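Local coordinates for protein glycerol kinase, putative (PDB 2W40) that probably catalyses the ATP-dependent phosphorylation of glycerol to sn-glycerol 3-phosphate, as a member of the FGGY family of carbohydrate kinases, at residues C266-G271 against F390-I395; K325-P330 against H379-L384; S353-P358 against S362-S367. One frame throughout, in Å; residues are numbered along the deposited sequence.

Contact 1 (C266-G271 against F390-I395); sequences CTYGTG and FQLNEI
Leu392, on helix 377-403, reaches strand 264-268 with its two methyl groups and touches Cys266 and Tyr268, a small example of how a helix packs on a sheet through one branched side chain. From CB the chain runs to CG, which stands anti to the backbone N (chi1 -171°) and places CD1 and CD2 against the strand's side chains. Leu392 CD1 lies 3.8 Å from Cys266 SG. Leu392 CD2 spreads over two partners, sitting 4.0 Å from the same Cys266 SG. Leu392 CD2 also comes within 3.3 Å of Tyr268 OH. The sulfur therefore faces the fork of the leucine. The tyrosine side chain crosses the leucine at about a right angle, and the methyl meets its phenolic end obliquely.

Strand 264-268 lies inside the mixed sheet of the actin-like C-terminal FGGY domain, between strands 272-279 and 411-414. Strand 411-414 is hydrogen-bonded alongside through its backbone, and Cys413 touches both Cys266 and Tyr268. The next residues turn into the loop that holds Thr270, which binds ADP in another structure of this protein. Tyr268 OH is hydrogen-bonded to Asn427 of helix 421-431, and Asn427 also touches Leu392. The contact itself is thus apolar and undirected, whereas the buried hydroxyl satisfies its polarity through Asn427 and is held in place from that side.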
loop_
_atom_site.group_PDB
_atom_site.type_symbol
_atom_site.label_atom_id
_atom_site.label_comp_id
_atom_site.label_asym_id
_atom_site.label_seq_id
_atom_site.Cartn_x
_atom_site.Cartn_y
_atom_site.Cartn_z
ATOM N N CYS C 266 4.314 -7.511 -27.706
ATOM C CA CYS C 266 4.399 -7.273 -26.276
ATOM C C CYS C 266 3.876 -8.489 -25.532
ATOM O O CYS C 266 2.760 -8.933 -25.782
ATOM C CB CYS C 266 3.644 -6.027 -25.923
ATOM S SG CYS C 266 3.836 -5.590 -24.198
ATOM N N THR C 267 4.718 -9.081 -24.666
ATOM C CA THR C 267 4.372 -10.183 -23.841
ATOM C C THR C 267 4.129 -9.720 -22.419
ATOM O O THR C 267 4.968 -9.010 -21.854
ATOM C CB THR C 267 5.509 -11.282 -23.859
ATOM O OG1 THR C 267 5.769 -11.761 -25.226
ATOM C CG2 THR C 267 5.147 -12.451 -22.978
ATOM N N TYR C 268 3.002 -10.174 -21.854
ATOM C CA TYR C 268 2.605 -9.913 -20.516
ATOM C C TYR C 268 2.799 -11.213 -19.727
ATOM O O TYR C 268 2.121 -12.237 -19.945
ATOM C CB TYR C 268 1.115 -9.491 -20.423
ATOM C CG TYR C 268 0.808 -8.175 -21.120
ATOM C CD1 TYR C 268 0.595 -7.028 -20.420
ATOM C CD2 TYR C 268 0.585 -8.105 -22.470
ATOM C CE1 TYR C 268 0.284 -5.858 -21.020
ATOM C CE2 TYR C 268 0.289 -6.842 -23.100
ATOM C CZ TYR C 268 0.103 -5.767 -22.381
ATOM O OH TYR C 268 -0.260 -4.583 -23.057
ATOM N N GLY C 269 3.693 -11.157 -18.775
ATOM C CA GLY C 269 4.050 -12.280 -17.946
ATOM C C GLY C 269 4.495 -11.794 -16.552
ATOM O O GLY C 269 3.983 -10.816 -16.047
ATOM N N THR C 270 5.474 -12.488 -15.961
ATOM C CA THR C 270 6.117 -11.965 -14.738
ATOM C C THR C 270 6.543 -10.511 -14.886
ATOM O O THR C 270 6.291 -9.686 -13.970
ATOM C CB THR C 270 7.317 -12.864 -14.405
ATOM O OG1 THR C 270 6.904 -14.239 -14.210
ATOM C CG2 THR C 270 8.048 -12.445 -13.197
ATOM N N GLY C 271 7.181 -10.187 -15.983
ATOM C CA GLY C 271 7.346 -8.788 -16.447
ATOM C C GLY C 271 6.571 -8.571 -17.731
ATOM O O GLY C 271 5.920 -9.472 -18.230
ATOM N N PHE C 390 0.561 2.305 -17.873
ATOM C CA PHE C 390 1.325 3.555 -17.909
ATOM C C PHE C 390 2.803 3.388 -18.248
ATOM O O PHE C 390 3.372 4.211 -18.966
ATOM C CB PHE C 390 1.161 4.277 -16.574
ATOM C CG PHE C 390 -0.201 4.903 -16.372
ATOM C CD1 PHE C 390 -0.720 5.884 -17.256
ATOM C CD2 PHE C 390 -0.993 4.500 -15.300
ATOM C CE1 PHE C 390 -1.995 6.446 -17.007
ATOM C CE2 PHE C 390 -2.226 5.065 -15.079
ATOM C CZ PHE C 390 -2.734 5.999 -15.967
ATOM N N GLN C 391 3.405 2.336 -17.704
ATOM C CA GLN C 391 4.798 2.061 -18.043
ATOM C C GLN C 391 4.967 1.674 -19.545
ATOM O O GLN C 391 5.929 2.106 -20.227
ATOM C CB GLN C 391 5.315 0.930 -17.122
ATOM C CG GLN C 391 5.651 1.383 -15.679
ATOM C CD GLN C 391 6.115 0.216 -14.889
ATOM O OE1 GLN C 391 7.293 -0.032 -14.803
ATOM N NE2 GLN C 391 5.159 -0.574 -14.346
ATOM N N LEU C 392 4.025 0.862 -20.032
ATOM C CA LEU C 392 4.067 0.449 -21.414
ATOM C C LEU C 392 3.952 1.653 -22.335
ATOM O O LEU C 392 4.609 1.741 -23.360
ATOM C CB LEU C 392 2.989 -0.607 -21.632
ATOM C CG LEU C 392 3.121 -1.252 -23.013
ATOM C CD1 LEU C 392 4.483 -1.965 -23.274
ATOM C CD2 LEU C 392 1.908 -2.149 -23.284
ATOM N N ASN C 393 3.109 2.622 -21.964
ATOM C CA ASN C 393 2.947 3.836 -22.754
ATOM C C ASN C 393 4.245 4.620 -22.892
ATOM O O ASN C 393 4.598 5.110 -23.963
ATOM C CB ASN C 393 1.899 4.702 -22.106
ATOM C CG ASN C 393 1.660 5.967 -22.890
ATOM O OD1 ASN C 393 1.490 5.932 -24.121
ATOM N ND2 ASN C 393 1.550 7.118 -22.162
ATOM N N GLU C 394 4.974 4.683 -21.775
ATOM C CA GLU C 394 6.303 5.309 -21.834
ATOM C C GLU C 394 7.297 4.621 -22.819
ATOM O O GLU C 394 8.034 5.270 -23.582
ATOM C CB GLU C 394 6.942 5.440 -20.434
ATOM C CG GLU C 394 6.108 6.282 -19.528
ATOM C CD GLU C 394 6.808 6.695 -18.224
ATOM O OE1 GLU C 394 8.018 6.401 -18.017
ATOM O OE2 GLU C 394 6.107 7.367 -17.376
ATOM N N ILE C 395 7.303 3.317 -22.791
ATOM C CA ILE C 395 8.016 2.476 -23.720
ATOM C C ILE C 395 7.597 2.751 -25.151
ATOM O O ILE C 395 8.468 2.905 -26.026
ATOM C CB ILE C 395 7.924 0.975 -23.342
ATOM C CG1 ILE C 395 8.794 0.706 -22.089
ATOM C CG2 ILE C 395 8.375 0.043 -24.476
ATOM C CD1 ILE C 395 8.550 -0.667 -21.405
#

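Contact 2 (K325-P330 against H379-L384)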
loop_
_atom_site.group_PDB
_atom_site.type_symbol
_atom_site.label_atom_id
_atom_site.label_comp_id
_atom_site.label_asym_id
_atom_site.label_seq_id
_atom_site.Cartn_x
_atom_site.Cartn_y
_atom_site.Cartn_z
ATOM N N LYS C 325 -1.994 -10.699 0.484
ATOM C CA LYS C 325 -3.423 -10.828 0.785
ATOM C C LYS C 325 -4.280 -9.741 0.206
ATOM O O LYS C 325 -5.443 -9.640 0.541
ATOM C CB LYS C 325 -3.745 -10.962 2.289
ATOM C CG LYS C 325 -2.946 -11.961 3.070
ATOM C CD LYS C 325 -2.980 -13.313 2.516
ATOM C CE LYS C 325 -2.243 -14.234 3.498
ATOM N NZ LYS C 325 -1.149 -14.979 2.870
ATOM N N LEU C 326 -3.727 -8.965 -0.703
ATOM C CA LEU C 326 -4.469 -7.937 -1.366
ATOM C C LEU C 326 -5.330 -8.502 -2.502
ATOM O O LEU C 326 -6.279 -7.860 -2.936
ATOM C CB LEU C 326 -3.510 -6.869 -1.842
ATOM C CG LEU C 326 -2.923 -6.047 -0.683
ATOM C CD1 LEU C 326 -1.675 -5.242 -1.091
ATOM C CD2 LEU C 326 -3.985 -5.159 0.007
ATOM N N ILE C 327 -4.974 -9.678 -3.022
ATOM C CA ILE C 327 -5.823 -10.367 -3.968
ATOM C C ILE C 327 -5.912 -11.785 -3.433
ATOM O O ILE C 327 -4.985 -12.349 -2.867
ATOM C CB ILE C 327 -5.325 -10.181 -5.404
ATOM C CG1 ILE C 327 -6.405 -10.479 -6.452
ATOM C CG2 ILE C 327 -4.064 -10.976 -5.637
ATOM C CD1 ILE C 327 -5.950 -10.330 -7.951
ATOM N N ASP C 328 -7.096 -12.363 -3.548
ATOM C CA ASP C 328 -7.293 -13.770 -3.124
ATOM C C ASP C 328 -6.818 -14.752 -4.223
ATOM O O ASP C 328 -6.418 -15.855 -3.909
ATOM C CB ASP C 328 -8.796 -14.020 -2.819
ATOM C CG ASP C 328 -9.302 -13.247 -1.573
ATOM O OD1 ASP C 328 -8.511 -12.770 -0.740
ATOM O OD2 ASP C 328 -10.520 -13.127 -1.408
ATOM N N ASP C 329 -6.916 -14.365 -5.512
ATOM C CA ASP C 329 -6.402 -15.164 -6.630
ATOM C C ASP C 329 -6.225 -14.354 -7.882
ATOM O O ASP C 329 -7.129 -13.561 -8.246
ATOM C CB ASP C 329 -7.408 -16.287 -6.966
ATOM C CG ASP C 329 -6.795 -17.379 -7.857
ATOM O OD1 ASP C 329 -6.146 -18.298 -7.279
ATOM O OD2 ASP C 329 -6.884 -17.260 -9.114
ATOM N N PRO C 330 -5.141 -14.616 -8.647
ATOM C CA PRO C 330 -4.874 -13.843 -9.849
ATOM C C PRO C 330 -6.021 -13.788 -10.879
ATOM O O PRO C 330 -6.122 -12.794 -11.640
ATOM C CB PRO C 330 -3.679 -14.562 -10.456
ATOM C CG PRO C 330 -3.044 -15.246 -9.363
ATOM C CD PRO C 330 -4.097 -15.636 -8.434
ATOM N N HIS C 379 -9.167 -1.453 -5.346
ATOM C CA HIS C 379 -8.630 -0.270 -5.971
ATOM C C HIS C 379 -7.111 -0.316 -6.059
ATOM O O HIS C 379 -6.507 0.155 -7.031
ATOM C CB HIS C 379 -9.018 1.007 -5.196
ATOM C CG HIS C 379 -10.471 1.172 -4.934
ATOM N ND1 HIS C 379 -11.387 1.576 -5.896
ATOM C CD2 HIS C 379 -11.150 1.123 -3.779
ATOM C CE1 HIS C 379 -12.578 1.735 -5.329
ATOM N NE2 HIS C 379 -12.456 1.458 -4.046
ATOM N N ILE C 380 -6.479 -0.893 -5.044
ATOM C CA ILE C 380 -4.996 -1.048 -5.025
ATOM C C ILE C 380 -4.546 -2.005 -6.115
ATOM O O ILE C 380 -3.585 -1.757 -6.808
ATOM C CB ILE C 380 -4.508 -1.462 -3.613
ATOM C CG1 ILE C 380 -4.922 -0.348 -2.588
ATOM C CG2 ILE C 380 -3.033 -1.897 -3.626
ATOM C CD1 ILE C 380 -4.724 -0.743 -1.053
ATOM N N VAL C 381 -5.250 -3.134 -6.206
ATOM C CA VAL C 381 -5.025 -4.108 -7.296
ATOM C C VAL C 381 -5.153 -3.471 -8.680
ATOM O O VAL C 381 -4.224 -3.579 -9.518
ATOM C CB VAL C 381 -5.972 -5.356 -7.101
ATOM C CG1 VAL C 381 -5.884 -6.294 -8.356
ATOM C CG2 VAL C 381 -5.595 -6.042 -5.833
ATOM N N ARG C 382 -6.256 -2.770 -8.913
ATOM C CA ARG C 382 -6.479 -2.067 -10.190
ATOM C C ARG C 382 -5.376 -1.080 -10.476
ATOM O O ARG C 382 -4.936 -0.979 -11.596
ATOM C CB ARG C 382 -7.879 -1.399 -10.213
ATOM C CG ARG C 382 -8.127 -0.698 -11.496
ATOM C CD ARG C 382 -9.476 -0.042 -11.631
ATOM N NE ARG C 382 -9.361 0.686 -12.865
ATOM C CZ ARG C 382 -9.925 0.404 -14.025
ATOM N NH1 ARG C 382 -10.903 -0.505 -14.131
ATOM N NH2 ARG C 382 -9.547 1.103 -15.069
ATOM N N ALA C 383 -4.901 -0.391 -9.435
ATOM C CA ALA C 383 -3.929 0.698 -9.647
ATOM C C ALA C 383 -2.600 0.013 -10.125
ATOM O O ALA C 383 -1.853 0.518 -10.945
ATOM C CB ALA C 383 -3.696 1.537 -8.283
ATOM N N LEU C 384 -2.291 -1.144 -9.513
ATOM C CA LEU C 384 -1.019 -1.866 -9.895
ATOM C C LEU C 384 -1.121 -2.218 -11.434
ATOM O O LEU C 384 -0.196 -1.955 -12.210
ATOM C CB LEU C 384 -0.714 -3.085 -9.068
ATOM C CG LEU C 384 0.564 -3.799 -9.461
ATOM C CD1 LEU C 384 1.422 -4.273 -8.284
ATOM C CD2 LEU C 384 0.293 -4.938 -10.469
#
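Leu326 and Ile327, in the loop between helices 315-323 and 333-339, pack against Ile380 and Val381 near the start of helix 377-403. The aliphatic contacts are loose. Ile327 CD1 approaches Val381 CG1 at 4.1 Å, the two side chains crossing at about a right angle. Ile327 reaches the valine because its CG1 branch is anti to the backbone N (chi1 -161°) and the chain stays extended out to CD1; nearer its root, Ile327 CB lies 4.2 Å from Val381 CG2. The other pair is Leu326 CD1 and Ile380 CG2, at 4.4 Å.

A different kind of meeting joins a side chain to the main chain: Val381 CG2 lies 3.5 Å from Leu326 O, a methyl against a carbonyl oxygen. In the valine, CG1 thus meets the isoleucine tip, while CG2 meets the carbonyl of Leu326 and also the root of Ile327.

Charged groups lie around the contact rather than within it. Arg377, at the beginning of the long helix, forms a salt bridge with Asp328 and a hydrogen bond to Lys325 O, tying the same loop to the same helix. Ile336 of helix 333-339 touches both Ile327 and Val381, and Trp320 of the second subunit packs on Ile380. Helix 315-323 ends in a Schellman motif whose C-prime residue is Lys325, with positive phi. Leu326, whose N bonds to Leu321 O, closes the motif, and its side chain touches Leu321, the apolar contact usual for a Schellman motif; Ile327 follows, and the turn is seated on a helix of the FGGY C-terminal domain close to the dimer interface.

Contact 3 (S353-P358 against S362-S367)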
loop_
_atom_site.group_PDB
_atom_site.type_symbol
_atom_site.label_atom_id
_atom_site.label_comp_id
_atom_site.label_asym_id
_atom_site.label_seq_id
_atom_site.Cartn_x
_atom_site.Cartn_y
_atom_site.Cartn_z
ATOM N N SER C 353 11.439 -3.620 -7.895
ATOM C CA SER C 353 12.891 -3.763 -8.240
ATOM C C SER C 353 13.408 -2.578 -9.031
ATOM O O SER C 353 14.241 -2.710 -9.901
ATOM C CB SER C 353 13.142 -5.118 -8.816
ATOM O OG SER C 353 12.550 -5.213 -10.002
ATOM N N GLY C 354 12.936 -1.370 -8.717
ATOM C CA GLY C 354 13.320 -0.192 -9.486
ATOM C C GLY C 354 12.415 -0.049 -10.707
ATOM O O GLY C 354 11.480 -0.826 -10.950
ATOM N N LEU C 355 12.653 1.003 -11.438
ATOM C CA LEU C 355 12.090 1.202 -12.772
ATOM C C LEU C 355 13.100 0.793 -13.846
ATOM O O LEU C 355 14.269 1.197 -13.803
ATOM C CB LEU C 355 11.686 2.657 -13.032
ATOM C CG LEU C 355 10.489 3.091 -12.209
ATOM C CD1 LEU C 355 10.289 4.581 -12.296
ATOM C CD2 LEU C 355 9.175 2.239 -12.483
ATOM N N TYR C 356 12.630 -0.045 -14.794
ATOM C CA TYR C 356 13.442 -0.468 -15.956
ATOM C C TYR C 356 13.179 0.504 -17.075
ATOM O O TYR C 356 13.350 1.751 -16.859
ATOM C CB TYR C 356 13.133 -1.929 -16.278
ATOM C CG TYR C 356 13.524 -2.931 -15.146
ATOM C CD1 TYR C 356 14.431 -3.851 -15.315
ATOM C CD2 TYR C 356 12.777 -2.914 -13.906
ATOM C CE1 TYR C 356 14.753 -4.745 -14.184
ATOM C CE2 TYR C 356 13.051 -3.724 -12.808
ATOM C CZ TYR C 356 14.117 -4.644 -13.006
ATOM O OH TYR C 356 14.551 -5.587 -12.133
ATOM N N ALA C 357 12.775 -0.001 -18.270
ATOM C CA ALA C 357 12.674 0.936 -19.376
ATOM C C ALA C 357 11.442 1.865 -19.194
ATOM O O ALA C 357 10.383 1.399 -18.780
ATOM C CB ALA C 357 12.667 0.208 -20.755
ATOM N N PRO C 358 11.548 3.125 -19.653
ATOM C CA PRO C 358 12.744 3.807 -20.264
ATOM C C PRO C 358 13.557 4.661 -19.295
ATOM O O PRO C 358 14.595 5.230 -19.700
ATOM C CB PRO C 358 12.126 4.730 -21.304
ATOM C CG PRO C 358 10.823 5.145 -20.767
ATOM C CD PRO C 358 10.348 3.979 -19.873
ATOM N N SER C 362 17.132 2.648 -10.632
ATOM C CA SER C 362 17.231 1.517 -9.709
ATOM C C SER C 362 16.947 1.973 -8.247
ATOM O O SER C 362 16.819 1.131 -7.402
ATOM C CB SER C 362 18.726 0.966 -9.692
ATOM O OG SER C 362 19.676 1.995 -9.396
ATOM N N ASP C 363 16.992 3.293 -8.010
ATOM C CA ASP C 363 16.630 3.921 -6.705
ATOM C C ASP C 363 15.120 4.023 -6.452
ATOM O O ASP C 363 14.687 4.239 -5.330
ATOM C CB ASP C 363 17.280 5.292 -6.566
ATOM C CG ASP C 363 16.930 6.247 -7.660
ATOM O OD1 ASP C 363 16.712 5.893 -8.845
ATOM O OD2 ASP C 363 17.017 7.464 -7.327
ATOM N N ALA C 364 14.303 3.816 -7.480
ATOM C CA ALA C 364 12.843 3.763 -7.314
ATOM C C ALA C 364 12.466 2.568 -6.449
ATOM O O ALA C 364 12.996 1.489 -6.613
ATOM C CB ALA C 364 12.153 3.700 -8.671
ATOM N N ARG C 365 11.410 2.762 -5.658
ATOM C CA ARG C 365 10.791 1.659 -4.913
ATOM C C ARG C 365 9.300 1.720 -5.149
ATOM O O ARG C 365 8.752 2.771 -5.578
ATOM C CB ARG C 365 11.124 1.827 -3.436
ATOM C CG ARG C 365 12.603 1.806 -3.086
ATOM C CD ARG C 365 13.176 0.503 -3.328
ATOM N NE ARG C 365 14.571 0.507 -2.874
ATOM C CZ ARG C 365 15.629 0.709 -3.646
ATOM N NH1 ARG C 365 15.481 0.811 -4.927
ATOM N NH2 ARG C 365 16.859 0.700 -3.129
ATOM N N ALA C 366 8.588 0.644 -4.865
ATOM C CA ALA C 366 7.151 0.598 -5.126
ATOM C C ALA C 366 6.463 1.506 -4.128
ATOM O O ALA C 366 6.785 1.541 -2.932
ATOM C CB ALA C 366 6.610 -0.843 -5.048
ATOM N N SER C 367 5.548 2.343 -4.654
ATOM C CA SER C 367 4.910 3.440 -3.913
ATOM C C SER C 367 3.421 3.460 -4.250
ATOM O O SER C 367 3.031 3.233 -5.372
ATOM C CB SER C 367 5.503 4.750 -4.379
ATOM O OG SER C 367 6.925 4.643 -4.232
#
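The connection between strands 347-349 and 366-371, partners in a two-stranded antiparallel sheet, folds back on itself, and Gly354 and Leu355 on its outgoing arm meet Ser362 and Ala364 on the returning one. Gly354 CA lies 4.3 Å from Ser362 CA and gives a CA-H...O contact to Ala364 O at 3.3 Å, with an angle of 145° at the hydrogen. Gly354 has positive phi (85°) with an extended psi, a conformation open chiefly to glycine, and its bare CA allows the close approach to Ser362. Ala364 CB points toward the outgoing arm and rests 3.9 Å from Leu355 N and 4.0 Å from Leu355 CG. Leu355 CG lies anti to the carbonyl carbon (chi1 -69°), next to the backbone N, which lets both atoms face that methyl.

Each arm is also braced internally. Ser353 OG, in plane at the Tyr356 ring edge, is hydrogen-bonded to Tyr356 OH at 2.9 Å. On the returning arm Arg365 NH1 donates to Ser362 O at 2.8 Å, with the acceptor in the guanidinium plane, and to Ala364 O at 3.1 Å, this time from above the carbonyl plane. Arg365 NH2 forms a salt bridge with Glu111.

Beside the contact, Leu355 and Arg361 are hydrogen-bonded through their backbones. Between the two segments themselves the chemistry is close backbone approach and one small apolar pairing, while the side-chain hydrogen bonds within each probably help to hold its shape.

Overall arrangement
All three contacts are largely buried, yet they lie at different distances from the chain centre. The centre of contact 1 lies about 12 Å from it, those of contacts 3 and 2 about 17 and 23 Å. Helix 377-403 is shared: contact 2 uses its early turns and contact 1 a later part, their centres about 18 Å apart. Contact 3 touches contact 1 directly, Glu394 packing on Pro358 and Ile395 on Ala357. Contacts 2 and 3 both border the second subunit, where Ala366 extends a sheet across the interface, and Ser362 of contact 3 is partly exposed. Side-chain packing dominates contacts 1 and 2; contact 3 depends more on close backbone approach.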